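Local atomic coordinates of T cell receptor mu chain (Monodelphis domestica, PDB entry 7L15), a protein that forms the mu chain of the marsupial gamma mu T cell receptor and probably takes part in antigen recognition. Residues L18-G23 with Q102-R107; S33-T38 with K85-L90. All coordinates share one frame; numbering follows the deposited sequence.

In the fold
Within the immunoglobulin V-set domain, the chain first runs through strand 17-27, which carries 18-23, and then turns into its antiparallel neighbour 32-39, which carries 33-38. Interaction 2 closes the shorter loop, when strand 87-92 comes back to pair with 33-38 edge to edge. Interaction 1 closes the longer one, when the next strand, 101-109, packs 102-107 across the core from 18-23. Interaction 2 is therefore nested inside the loop of interaction 1, and their centres are about 8 Å apart. Strands 17-27 and 32-39 are neighbours in a sheet, and the Cys36-Cys105 disulfide, SG to SG 2.1 Å, ties interaction 2 covalently to interaction 1.

Interaction 1. Residues L18-G23 with Q102-R107; sequences LTESGG and QYHCAR
Glu20 reaches across the core of the immunoglobulin V domain to the backbone of Tyr103, His104 and Cys105, while Leu18 meets the same strand further along. The axes of strands 18-21 and 102-107 approach no closer than 7.0 Å and their directions differ by 149°, so side chains fill the gap. At Tyr103 the meeting is with the main chain: CG of Glu20 lies 4.0 Å from O of Tyr103, whereas the phenol leads away and its OH bonds to O of Asp99. His104 offers its CA to OE2 of Glu20 at 3.5 Å; its side chain leaves the other segment, with ND1 bonded to Gly121 O and the ring edge-to-face with Trp53. Cys105 is the centre of the contact. Its N donates to Glu20 OE2 at 2.9 Å with an N-H...O angle of 147°, and OE2 accepts through its anti lone pair, the one turned away from OE1. The first torsion of Glu20 carries CG to 3.6 Å from Cys105 CB, and a bend at chi2 then sets OE2 at Cys105 N. With chi1 at -174°, Cys105 SG lies opposite its own backbone N and is carried toward Leu18, whose CD2 touches it at 4.0 Å; the same sulfur forms the disulfide with Cys36. Beyond it, Leu18 CD1 rests over the backbone from Cys105 O to Arg107 N, at 3.7 Å from the carbonyl oxygen. Arg107 then extends away, its guanidinium held by Glu14 and Thr16. Chemically, the contact sets a carboxylate beside the apolar disulfide region. OE2 is gripped by a backbone N-H, and OE1 has a weak hydrogen bond from Gly123 N, so each oxygen of this buried group has a donor; burial would tend to raise the pKa of Glu20, while these donors would tend to offset that shift.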
loop_
_atom_site.group_PDB
_atom_site.type_symbol
_atom_site.label_atom_id
_atom_site.label_comp_id
_atom_site.label_asym_id
_atom_site.label_seq_id
_atom_site.Cartn_x
_atom_site.Cartn_y
_atom_site.Cartn_z
ATOM N N LEU A 18 24.356 -5.940 2.431
ATOM C CA LEU A 18 23.295 -6.942 2.486
ATOM C C LEU A 18 22.665 -7.008 1.108
ATOM O O LEU A 18 22.334 -5.966 0.535
ATOM C CB LEU A 18 22.219 -6.588 3.534
ATOM C CG LEU A 18 22.643 -6.111 4.938
ATOM C CD1 LEU A 18 21.498 -5.375 5.610
ATOM C CD2 LEU A 18 23.058 -7.279 5.791
ATOM N N THR A 19 22.487 -8.219 0.591
ATOM C CA THR A 19 21.931 -8.427 -0.741
ATOM C C THR A 19 20.928 -9.562 -0.654
ATOM O O THR A 19 21.313 -10.710 -0.390
ATOM C CB THR A 19 23.033 -8.754 -1.753
ATOM O OG1 THR A 19 23.977 -7.693 -1.749
ATOM C CG2 THR A 19 22.466 -8.884 -3.140
ATOM N N GLU A 20 19.649 -9.242 -0.863
ATOM C CA GLU A 20 18.587 -10.234 -0.786
ATOM C C GLU A 20 18.356 -10.864 -2.151
ATOM O O GLU A 20 18.428 -10.193 -3.188
ATOM C CB GLU A 20 17.281 -9.616 -0.272
ATOM C CG GLU A 20 17.426 -8.810 1.013
ATOM C CD GLU A 20 17.844 -7.366 0.779
ATOM O OE1 GLU A 20 18.420 -7.064 -0.297
ATOM O OE2 GLU A 20 17.560 -6.528 1.666
ATOM N N SER A 21 18.071 -12.161 -2.145
ATOM C CA SER A 21 17.722 -12.867 -3.363
ATOM C C SER A 21 16.623 -13.874 -3.038
ATOM O O SER A 21 16.344 -14.160 -1.873
ATOM C CB SER A 21 18.957 -13.533 -3.965
ATOM O OG SER A 21 19.525 -14.430 -3.029
ATOM N N GLY A 22 15.993 -14.409 -4.084
ATOM C CA GLY A 22 14.880 -15.328 -3.957
ATOM C C GLY A 22 13.523 -14.756 -4.332
ATOM O O GLY A 22 12.528 -15.493 -4.290
ATOM N N GLY A 23 13.437 -13.477 -4.691
ATOM C CA GLY A 23 12.150 -12.891 -5.019
ATOM C C GLY A 23 11.605 -13.416 -6.337
ATOM O O GLY A 23 12.270 -14.144 -7.069
ATOM N N GLN A 102 7.961 -5.944 -0.898
ATOM C CA GLN A 102 9.409 -5.902 -1.004
ATOM C C GLN A 102 10.007 -6.391 0.311
ATOM O O GLN A 102 9.845 -5.743 1.350
ATOM C CB GLN A 102 9.881 -4.485 -1.313
ATOM C CG GLN A 102 11.358 -4.407 -1.637
ATOM C CD GLN A 102 11.642 -4.688 -3.103
ATOM O OE1 GLN A 102 10.719 -4.941 -3.890
ATOM N NE2 GLN A 102 12.921 -4.622 -3.484
ATOM N N TYR A 103 10.716 -7.511 0.260
ATOM C CA TYR A 103 11.327 -8.098 1.448
ATOM C C TYR A 103 12.756 -7.585 1.622
ATOM O O TYR A 103 13.598 -7.758 0.736
ATOM C CB TYR A 103 11.296 -9.622 1.345
ATOM C CG TYR A 103 9.921 -10.186 1.605
ATOM C CD1 TYR A 103 8.943 -10.149 0.623
ATOM C CD2 TYR A 103 9.587 -10.721 2.855
ATOM C CE1 TYR A 103 7.678 -10.640 0.862
ATOM C CE2 TYR A 103 8.315 -11.214 3.108
ATOM C CZ TYR A 103 7.366 -11.166 2.108
ATOM O OH TYR A 103 6.097 -11.644 2.332
ATOM N N HIS A 104 13.030 -6.981 2.771
ATOM C CA HIS A 104 14.327 -6.402 3.082
ATOM C C HIS A 104 14.985 -7.170 4.216
ATOM O O HIS A 104 14.345 -7.477 5.223
ATOM C CB HIS A 104 14.194 -4.928 3.475
ATOM C CG HIS A 104 13.779 -4.042 2.349
ATOM N ND1 HIS A 104 14.683 -3.328 1.594
ATOM C CD2 HIS A 104 12.557 -3.771 1.829
ATOM C CE1 HIS A 104 14.034 -2.633 0.678
ATOM N NE2 HIS A 104 12.743 -2.882 0.799
ATOM N N CYS A 105 16.251 -7.505 4.019
ATOM C CA CYS A 105 17.155 -7.868 5.095
ATOM C C CYS A 105 17.596 -6.604 5.840
ATOM O O CYS A 105 17.839 -5.561 5.227
ATOM C CB CYS A 105 18.347 -8.583 4.466
ATOM S SG CYS A 105 19.631 -9.343 5.456
ATOM N N ALA A 106 17.688 -6.686 7.163
ATOM C CA ALA A 106 18.066 -5.524 7.965
ATOM C C ALA A 106 19.076 -5.911 9.039
ATOM O O ALA A 106 18.995 -7.004 9.600
ATOM C CB ALA A 106 16.839 -4.878 8.636
ATOM N N ARG A 107 20.011 -5.000 9.334
ATOM C CA ARG A 107 20.972 -5.156 10.415
ATOM C C ARG A 107 20.790 -4.023 11.413
ATOM O O ARG A 107 20.739 -2.849 11.026
ATOM C CB ARG A 107 22.424 -5.161 9.904
ATOM C CG ARG A 107 23.480 -5.165 11.049
ATOM C CD ARG A 107 24.938 -5.147 10.552
ATOM N NE ARG A 107 25.927 -5.277 11.634
ATOM C CZ ARG A 107 27.002 -4.494 11.784
ATOM N NH1 ARG A 107 27.256 -3.513 10.924
ATOM N NH2 ARG A 107 27.850 -4.709 12.794
#

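Interaction 2. Residues S33-T38 with K85-L90; sequences SLKCQT and KNQIFL
Gln37 and Gln87 face each other as a non-hydrogen-bonded pair in the antiparallel pairing of two strands of this immunoglobulin V domain, their amide planes turned 46° apart. Gln87 NE2 donates to Gln37 OE1 at 3.0 Å, almost within its own amide plane but from above the acceptor's carbonyl plane. A bend at chi2 (73°) turns the Gln37 amide toward the 85-90 segment, where NE2 also donates to Lys85 O at 2.9 Å. On the same face Lys35 runs alongside Phe89, CD to CE2 3.7 Å, and its CD passes Gln87 NE2. The opposite face is apolar: Leu34 and Leu90 extend next to each other in the same direction, with CD1 and CD2 3.8 Å apart, and Cys36 CB packs on Ile88 CG1. Trp50 from strand 48-53 covers Cys36, Ile88 and Leu90 there. Paired backbone bonds join Leu34 with Leu90 and Cys36 with Ile88, fixing the register. Near the turn, Asn86 and Gln87 together face Glu82 in a G1 beta bulge. Asn86 O there accepts two bonds from Thr38, from N at 3.0 Å and from OG1 at 2.7 Å, the hydroxyl coming in tilted 31° from the carbonyl plane.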
loop_
_atom_site.group_PDB
_atom_site.type_symbol
_atom_site.label_atom_id
_atom_site.label_comp_id
_atom_site.label_asym_id
_atom_site.label_seq_id
_atom_site.Cartn_x
_atom_site.Cartn_y
_atom_site.Cartn_z
ATOM N N SER A 33 11.129 -18.813 0.213
ATOM C CA SER A 33 12.482 -18.989 0.739
ATOM C C SER A 33 13.375 -17.877 0.208
ATOM O O SER A 33 13.677 -17.846 -0.984
ATOM C CB SER A 33 13.058 -20.349 0.344
ATOM O OG SER A 33 12.088 -21.366 0.477
ATOM N N LEU A 34 13.829 -16.981 1.085
ATOM C CA LEU A 34 14.710 -15.902 0.668
ATOM C C LEU A 34 16.081 -16.074 1.302
ATOM O O LEU A 34 16.221 -16.658 2.380
ATOM C CB LEU A 34 14.140 -14.527 1.040
ATOM C CG LEU A 34 12.745 -14.213 0.478
ATOM C CD1 LEU A 34 12.329 -12.769 0.729
ATOM C CD2 LEU A 34 12.689 -14.512 -1.006
ATOM N N LYS A 35 17.092 -15.549 0.624
ATOM C CA LYS A 35 18.451 -15.551 1.136
ATOM C C LYS A 35 18.938 -14.110 1.224
ATOM O O LYS A 35 18.620 -13.286 0.364
ATOM C CB LYS A 35 19.388 -16.392 0.244
ATOM C CG LYS A 35 20.853 -16.270 0.633
ATOM C CD LYS A 35 21.724 -17.340 -0.017
ATOM C CE LYS A 35 21.687 -17.246 -1.525
ATOM N NZ LYS A 35 22.933 -17.785 -2.121
ATOM N N CYS A 36 19.689 -13.801 2.271
ATOM C CA CYS A 36 20.372 -12.520 2.396
ATOM C C CYS A 36 21.860 -12.793 2.586
ATOM O O CYS A 36 22.272 -13.286 3.634
ATOM C CB CYS A 36 19.812 -11.707 3.551
ATOM S SG CYS A 36 20.742 -10.141 3.903
ATOM N N GLN A 37 22.654 -12.469 1.568
ATOM C CA GLN A 37 24.106 -12.579 1.621
ATOM C C GLN A 37 24.683 -11.328 2.275
ATOM O O GLN A 37 24.447 -10.213 1.792
ATOM C CB GLN A 37 24.658 -12.743 0.208
ATOM C CG GLN A 37 26.170 -12.808 0.160
ATOM C CD GLN A 37 26.688 -14.118 0.681
ATOM O OE1 GLN A 37 26.540 -15.149 0.028
ATOM N NE2 GLN A 37 27.276 -14.098 1.875
ATOM N N THR A 38 25.429 -11.500 3.366
ATOM C CA THR A 38 25.998 -10.361 4.068
ATOM C C THR A 38 27.504 -10.291 3.861
ATOM O O THR A 38 28.159 -11.273 3.500
ATOM C CB THR A 38 25.698 -10.415 5.569
ATOM O OG1 THR A 38 26.565 -11.355 6.197
ATOM C CG2 THR A 38 24.286 -10.826 5.804
ATOM N N LYS A 85 29.059 -19.165 5.483
ATOM C CA LYS A 85 28.787 -18.383 4.289
ATOM C C LYS A 85 28.283 -16.974 4.594
ATOM O O LYS A 85 28.043 -16.206 3.660
ATOM C CB LYS A 85 27.782 -19.134 3.393
ATOM C CG LYS A 85 28.418 -19.904 2.221
ATOM C CD LYS A 85 27.531 -21.051 1.719
ATOM C CE LYS A 85 27.913 -21.508 0.302
ATOM N NZ LYS A 85 26.717 -21.710 -0.595
ATOM N N ASN A 86 28.121 -16.609 5.871
ATOM C CA ASN A 86 27.652 -15.274 6.249
ATOM C C ASN A 86 26.287 -14.945 5.623
ATOM O O ASN A 86 26.035 -13.823 5.179
ATOM C CB ASN A 86 28.685 -14.204 5.881
ATOM C CG ASN A 86 29.920 -14.223 6.784
ATOM O OD1 ASN A 86 30.149 -15.158 7.544
ATOM N ND2 ASN A 86 30.717 -13.165 6.700
ATOM N N GLN A 87 25.382 -15.912 5.614
ATOM C CA GLN A 87 24.046 -15.715 5.065
ATOM C C GLN A 87 22.993 -15.929 6.143
ATOM O O GLN A 87 23.215 -16.677 7.100
ATOM C CB GLN A 87 23.783 -16.681 3.902
ATOM C CG GLN A 87 24.822 -16.614 2.788
ATOM C CD GLN A 87 24.800 -17.866 1.935
ATOM O OE1 GLN A 87 24.458 -18.945 2.416
ATOM N NE2 GLN A 87 25.154 -17.728 0.665
ATOM N N ILE A 88 21.845 -15.252 5.996
ATOM C CA ILE A 88 20.642 -15.610 6.740
ATOM C C ILE A 88 19.511 -15.821 5.749
ATOM O O ILE A 88 19.505 -15.262 4.650
ATOM C CB ILE A 88 20.200 -14.578 7.800
ATOM C CG1 ILE A 88 19.491 -13.382 7.153
ATOM C CG2 ILE A 88 21.371 -14.145 8.640
ATOM C CD1 ILE A 88 18.564 -12.656 8.106
ATOM N N PHE A 89 18.544 -16.634 6.161
ATOM C CA PHE A 89 17.445 -17.054 5.306
ATOM C C PHE A 89 16.112 -16.699 5.938
ATOM O O PHE A 89 16.005 -16.518 7.153
ATOM C CB PHE A 89 17.505 -18.544 5.030
ATOM C CG PHE A 89 18.829 -18.988 4.518
ATOM C CD1 PHE A 89 19.860 -19.301 5.403
ATOM C CD2 PHE A 89 19.069 -19.058 3.151
ATOM C CE1 PHE A 89 21.099 -19.689 4.935
ATOM C CE2 PHE A 89 20.312 -19.442 2.669
ATOM C CZ PHE A 89 21.329 -19.765 3.562
ATOM N N LEU A 90 15.108 -16.569 5.081
ATOM C CA LEU A 90 13.734 -16.362 5.497
ATOM C C LEU A 90 12.888 -17.485 4.924
ATOM O O LEU A 90 13.073 -17.894 3.773
ATOM C CB LEU A 90 13.215 -15.004 5.024
ATOM C CG LEU A 90 11.717 -14.738 5.150
ATOM C CD1 LEU A 90 11.357 -14.561 6.589
ATOM C CD2 LEU A 90 11.304 -13.491 4.368
#